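Local coordinates for major capsid protein (Norovirus Hu/GI.7/TCH-060/USA/2003, PDB 4P25) that forms the norovirus capsid, where its protruding (P) domain binds histo-blood group antigens such as LeY, probably attaching the virus to host cells, at residues L54-V59 with F93-P98; A65-K70 with L80-L85. One frame throughout, in Å; residues are numbered along the deposited sequence.

Contact 1: L54-V59 with F93-P98; sequences LGTTPV and FESPAP
Gly55 and Ser95 bring the two backbones together, with their CA atoms 6.0 Å apart, the nearest such pair between two loops of the P domain. Residues 54-57 form a type II' beta turn, with Gly55 at its second position in the positive-phi conformation (phi 60°) and Thr57 N closing it on Leu54 O at 3.2 Å. Segment 93-98 has no regular structure, and no hydrogen bond crosses between the two loops; they meet by van der Waals packing.

Thr56 carries most of it. Its methyl CG2 sits over the bend at Ser95-Ala97, 3.7 Å from Ala97 N and 3.9 Å from Ala97 CB, with Ser95 OG and the Pro96 ring also close by. The chi1 of 51° sets OG1 between the backbone N and carbonyl carbon and sends CG2 away from that carbonyl carbon, so the methyl meets segment 93-98 while the hydroxyl hydrogen-bonds Asn44 OD1. Next to it, Gly55 O lies 3.8 Å from Pro96 CD. A backbone hydrogen bond between Thr56 and Gly100 ties the turn to the chain just beyond Pro98.

The bend that receives the methyl is braced from within: Ser95 OG, anti to its own backbone nitrogen, donates to Ala97 O at 2.8 Å, lying in the carbonyl plane with a C=O...OG angle of 148°.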
loop_
_atom_site.group_PDB
_atom_site.type_symbol
_atom_site.label_atom_id
_atom_site.label_comp_id
_atom_site.label_asym_id
_atom_site.label_seq_id
_atom_site.Cartn_x
_atom_site.Cartn_y
_atom_site.Cartn_z
ATOM N N LEU A 54 -11.519 -11.728 -6.524
ATOM C CA LEU A 54 -12.977 -11.657 -6.538
ATOM C C LEU A 54 -13.421 -10.231 -6.285
ATOM O O LEU A 54 -12.693 -9.445 -5.678
ATOM C CB LEU A 54 -13.558 -12.558 -5.445
ATOM C CG LEU A 54 -13.127 -14.024 -5.441
ATOM C CD1 LEU A 54 -13.651 -14.740 -4.194
ATOM C CD2 LEU A 54 -13.600 -14.715 -6.709
ATOM N N GLY A 55 -14.628 -9.895 -6.731
ATOM C CA GLY A 55 -15.150 -8.553 -6.546
ATOM C C GLY A 55 -14.286 -7.496 -7.214
ATOM O O GLY A 55 -13.883 -7.645 -8.365
ATOM N N THR A 56 -13.993 -6.429 -6.480
ATOM C CA THR A 56 -13.175 -5.336 -7.013
ATOM C C THR A 56 -11.734 -5.402 -6.511
ATOM O O THR A 56 -10.941 -4.485 -6.748
ATOM C CB THR A 56 -13.764 -3.974 -6.626
ATOM O OG1 THR A 56 -13.995 -3.950 -5.206
ATOM C CG2 THR A 56 -15.081 -3.740 -7.348
ATOM N N THR A 57 -11.404 -6.495 -5.831
ATOM C CA THR A 57 -10.105 -6.663 -5.183
ATOM C C THR A 57 -8.931 -6.501 -6.151
ATOM O O THR A 57 -8.873 -7.179 -7.168
ATOM C CB THR A 57 -10.030 -8.050 -4.520
ATOM O OG1 THR A 57 -11.126 -8.192 -3.601
ATOM C CG2 THR A 57 -8.702 -8.253 -3.783
ATOM N N PRO A 58 -7.997 -5.586 -5.833
ATOM C CA PRO A 58 -6.772 -5.405 -6.611
ATOM C C PRO A 58 -5.617 -6.188 -5.992
ATOM O O PRO A 58 -5.799 -6.832 -4.960
ATOM C CB PRO A 58 -6.511 -3.914 -6.465
ATOM C CG PRO A 58 -6.963 -3.623 -5.063
ATOM C CD PRO A 58 -8.163 -4.525 -4.824
ATOM N N VAL A 59 -4.444 -6.124 -6.608
ATOM C CA VAL A 59 -3.295 -6.878 -6.122
ATOM C C VAL A 59 -2.496 -6.115 -5.062
ATOM O O VAL A 59 -2.076 -6.690 -4.062
ATOM C CB VAL A 59 -2.369 -7.269 -7.290
ATOM C CG1 VAL A 59 -1.119 -7.970 -6.782
ATOM C CG2 VAL A 59 -3.112 -8.154 -8.251
ATOM N N PHE A 93 -18.745 -4.306 -17.153
ATOM C CA PHE A 93 -18.745 -5.695 -17.575
ATOM C C PHE A 93 -19.048 -6.545 -16.348
ATOM O O PHE A 93 -20.120 -6.417 -15.750
ATOM C CB PHE A 93 -17.376 -6.048 -18.173
ATOM C CG PHE A 93 -17.313 -7.392 -18.856
ATOM C CD1 PHE A 93 -18.435 -7.967 -19.429
ATOM C CD2 PHE A 93 -16.111 -8.085 -18.914
ATOM C CE1 PHE A 93 -18.357 -9.206 -20.052
ATOM C CE2 PHE A 93 -16.028 -9.318 -19.531
ATOM C CZ PHE A 93 -17.151 -9.882 -20.099
ATOM N N GLU A 94 -18.093 -7.370 -15.938
ATOM C CA GLU A 94 -18.336 -8.351 -14.890
ATOM C C GLU A 94 -18.027 -7.874 -13.465
ATOM O O GLU A 94 -18.737 -8.228 -12.531
ATOM C CB GLU A 94 -17.597 -9.654 -15.207
ATOM C CG GLU A 94 -18.188 -10.371 -16.414
ATOM C CD GLU A 94 -17.379 -11.576 -16.846
ATOM O OE1 GLU A 94 -16.193 -11.666 -16.474
ATOM O OE2 GLU A 94 -17.936 -12.431 -17.566
ATOM N N SER A 95 -16.985 -7.064 -13.315
ATOM C CA SER A 95 -16.620 -6.528 -12.006
ATOM C C SER A 95 -17.678 -5.534 -11.522
ATOM O O SER A 95 -18.312 -4.870 -12.341
ATOM C CB SER A 95 -15.257 -5.841 -12.098
ATOM O OG SER A 95 -14.853 -5.320 -10.845
ATOM N N PRO A 96 -17.884 -5.430 -10.197
ATOM C CA PRO A 96 -18.845 -4.459 -9.663
ATOM C C PRO A 96 -18.467 -3.006 -9.944
ATOM O O PRO A 96 -19.345 -2.141 -9.935
ATOM C CB PRO A 96 -18.788 -4.709 -8.150
ATOM C CG PRO A 96 -18.346 -6.135 -8.021
ATOM C CD PRO A 96 -17.359 -6.322 -9.143
ATOM N N ALA A 97 -17.185 -2.749 -10.192
ATOM C CA ALA A 97 -16.666 -1.389 -10.315
ATOM C C ALA A 97 -15.208 -1.457 -10.793
ATOM O O ALA A 97 -14.675 -2.555 -10.990
ATOM C CB ALA A 97 -16.781 -0.666 -8.960
ATOM N N PRO A 98 -14.554 -0.300 -11.021
ATOM C CA PRO A 98 -13.125 -0.407 -11.346
ATOM C C PRO A 98 -12.369 -1.101 -10.225
ATOM O O PRO A 98 -12.785 -1.038 -9.068
ATOM C CB PRO A 98 -12.684 1.053 -11.450
ATOM C CG PRO A 98 -13.922 1.773 -11.872
ATOM C CD PRO A 98 -15.032 1.090 -11.129
#

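Contact 2: A65-K70 with L80-L85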
loop_
_atom_site.group_PDB
_atom_site.type_symbol
_atom_site.label_atom_id
_atom_site.label_comp_id
_atom_site.label_asym_id
_atom_site.label_seq_id
_atom_site.Cartn_x
_atom_site.Cartn_y
_atom_site.Cartn_z
ATOM N N ALA A 65 -9.003 1.039 -2.186
ATOM C CA ALA A 65 -9.902 2.184 -1.935
ATOM C C ALA A 65 -9.450 3.457 -2.642
ATOM O O ALA A 65 -9.386 4.535 -2.039
ATOM C CB ALA A 65 -10.092 2.431 -0.433
ATOM N N ARG A 66 -9.147 3.326 -3.928
ATOM C CA ARG A 66 -8.757 4.466 -4.738
ATOM C C ARG A 66 -9.726 4.630 -5.892
ATOM O O ARG A 66 -10.442 3.691 -6.249
ATOM C CB ARG A 66 -7.323 4.303 -5.234
ATOM C CG ARG A 66 -6.347 4.120 -4.080
ATOM C CD ARG A 66 -4.932 4.151 -4.560
ATOM N NE ARG A 66 -4.526 5.504 -4.913
ATOM C CZ ARG A 66 -3.438 5.795 -5.616
ATOM N NH1 ARG A 66 -2.648 4.820 -6.054
ATOM N NH2 ARG A 66 -3.147 7.058 -5.893
ATOM N N ILE A 67 -9.774 5.845 -6.435
ATOM C CA ILE A 67 -10.698 6.195 -7.505
ATOM C C ILE A 67 -9.964 7.027 -8.542
ATOM O O ILE A 67 -9.140 7.885 -8.199
ATOM C CB ILE A 67 -11.898 7.011 -6.971
ATOM C CG1 ILE A 67 -12.699 6.203 -5.945
ATOM C CG2 ILE A 67 -12.820 7.435 -8.109
ATOM C CD1 ILE A 67 -13.836 6.976 -5.314
ATOM N N ARG A 68 -10.248 6.767 -9.811
ATOM C CA ARG A 68 -9.731 7.605 -10.883
ATOM C C ARG A 68 -10.837 7.848 -11.894
ATOM O O ARG A 68 -11.640 6.959 -12.177
ATOM C CB ARG A 68 -8.516 6.960 -11.557
ATOM C CG ARG A 68 -7.833 7.877 -12.567
ATOM C CD ARG A 68 -6.529 7.281 -13.061
ATOM N NE ARG A 68 -5.861 8.147 -14.035
ATOM C CZ ARG A 68 -4.593 8.003 -14.414
ATOM N NH1 ARG A 68 -3.841 7.035 -13.888
ATOM N NH2 ARG A 68 -4.064 8.831 -15.306
ATOM N N GLY A 69 -10.882 9.057 -12.435
ATOM C CA GLY A 69 -11.876 9.364 -13.443
ATOM C C GLY A 69 -11.722 10.748 -14.024
ATOM O O GLY A 69 -10.903 11.553 -13.577
ATOM N N LYS A 70 -12.522 11.018 -15.044
ATOM C CA LYS A 70 -12.522 12.321 -15.687
ATOM C C LYS A 70 -13.733 13.136 -15.273
ATOM O O LYS A 70 -14.867 12.661 -15.333
ATOM C CB LYS A 70 -12.464 12.155 -17.202
ATOM C CG LYS A 70 -11.134 11.589 -17.647
ATOM C CD LYS A 70 -11.128 11.142 -19.092
ATOM C CE LYS A 70 -9.738 10.672 -19.469
ATOM N NZ LYS A 70 -9.155 9.770 -18.432
ATOM N N LEU A 80 -17.664 12.198 -11.941
ATOM C CA LEU A 80 -16.507 11.526 -12.532
ATOM C C LEU A 80 -16.950 10.412 -13.461
ATOM O O LEU A 80 -17.763 9.564 -13.079
ATOM C CB LEU A 80 -15.615 10.904 -11.450
ATOM C CG LEU A 80 -14.693 11.752 -10.584
ATOM C CD1 LEU A 80 -13.817 10.819 -9.750
ATOM C CD2 LEU A 80 -13.833 12.684 -11.427
ATOM N N ASN A 81 -16.417 10.416 -14.681
ATOM C CA ASN A 81 -16.524 9.266 -15.558
ATOM C C ASN A 81 -15.332 8.384 -15.247
ATOM O O ASN A 81 -14.190 8.734 -15.550
ATOM C CB ASN A 81 -16.520 9.680 -17.030
ATOM C CG ASN A 81 -17.848 10.264 -17.485
ATOM O OD1 ASN A 81 -17.886 11.291 -18.162
ATOM N ND2 ASN A 81 -18.942 9.607 -17.118
ATOM N N LEU A 82 -15.600 7.250 -14.618
ATOM C CA LEU A 82 -14.538 6.431 -14.031
ATOM C C LEU A 82 -13.636 5.751 -15.058
ATOM O O LEU A 82 -14.080 5.376 -16.142
ATOM C CB LEU A 82 -15.138 5.377 -13.098
ATOM C CG LEU A 82 -15.956 5.901 -11.912
ATOM C CD1 LEU A 82 -16.555 4.753 -11.097
ATOM C CD2 LEU A 82 -15.105 6.821 -11.034
ATOM N N THR A 83 -12.358 5.619 -14.709
ATOM C CA THR A 83 -11.441 4.748 -15.431
ATOM C C THR A 83 -10.820 3.778 -14.433
ATOM O O THR A 83 -11.040 3.903 -13.229
ATOM C CB THR A 83 -10.302 5.540 -16.113
ATOM O OG1 THR A 83 -9.489 6.179 -15.119
ATOM C CG2 THR A 83 -10.869 6.591 -17.067
ATOM N N GLU A 84 -10.037 2.820 -14.920
ATOM C CA GLU A 84 -9.210 2.031 -14.021
ATOM C C GLU A 84 -8.136 2.960 -13.449
ATOM O O GLU A 84 -7.883 4.044 -13.994
ATOM C CB GLU A 84 -8.585 0.837 -14.753
ATOM C CG GLU A 84 -9.603 -0.119 -15.379
ATOM C CD GLU A 84 -10.397 -0.923 -14.353
ATOM O OE1 GLU A 84 -10.005 -0.953 -13.163
ATOM O OE2 GLU A 84 -11.424 -1.528 -14.743
ATOM N N LEU A 85 -7.513 2.546 -12.350
ATOM C CA LEU A 85 -6.536 3.389 -11.652
ATOM C C LEU A 85 -5.295 3.713 -12.485
ATOM O O LEU A 85 -4.610 4.709 -12.229
ATOM C CB LEU A 85 -6.123 2.747 -10.331
ATOM C CG LEU A 85 -7.241 2.571 -9.298
ATOM C CD1 LEU A 85 -6.748 1.765 -8.102
ATOM C CD2 LEU A 85 -7.800 3.926 -8.860
HETATM O O HOH W 1 -11.739 4.332 -10.382
HETATM O O HOH W 2 -9.263 9.090 -15.811
#
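Lys70 and Asn81 form an antiparallel hydrogen-bonded pair in the hairpin made by strands 66-73 and 78-83: Lys70 N donates to Asn81 O at 2.9 Å and Asn81 N to Lys70 O at 2.8 Å. The next pair, Gly69 with Leu82, is non-hydrogen-bonded and very close, its CA atoms 4.0 Å apart. Farther along, Thr83 N gives a nearly straight bond to Arg68 O (3.0 Å, 168° at the hydrogen).

Two waters add to the link. One accepts from Arg68 N and lies close to Thr83 O. A second accepts from Lys70 NZ at 2.7 Å and donates to Thr83 OG1, which in turn donates to Glu84 O; this hydroxyl is therefore engaged on both sides.

Arg68 supplies the side-chain hydrogen bond between the segments. With CG anti to the backbone N (chi1 -173°) and the chain extended to NE, it runs past the Thr83 hydroxyl and the Glu84 carbonyl, and NH1 meets Leu85 O at 3.0 Å, in the guanidinium plane. NH2 forms a salt bridge to Asp154 of the neighbouring strand 154-163.

Apolar contacts lie on both faces: on one, Ile67 CG2 touches Leu82 CD2 at 3.8 Å and reaches Leu80 CD1; on the face of Arg66 and Arg68, Leu85 CD2 lies against Arg66 CB at 3.7 Å.

Arg68 thus ties the Leu85 carbonyl, in the loop after strand 78-83, to Asp154 on the strand that flanks 66-73 on its other side, and the bonds at NH1 and NH2 should fix the rotation of its buried guanidinium.

The centres of contacts 1 and 2 lie about 13 Å apart, and Pro98 joins them directly: its CB packs on Thr83 O at 3.7 Å and its CD on Leu82 CD1 at 4.0 Å. Gly100 is a second bridge, with backbone hydrogen bonds to both Thr56 of contact 1 and Arg66 of contact 2, while Glu84 OE1 accepts from Leu99 N between them. The hairpin of contact 2 borders strand 154-163, which carries Trp161 and Ser163 of the glycan pocket. The sugars themselves are farther off: the Ile67 side chain is about 14 Å from bound galactose and about 14 Å from a fucose, and no residue of either contact lines that pocket.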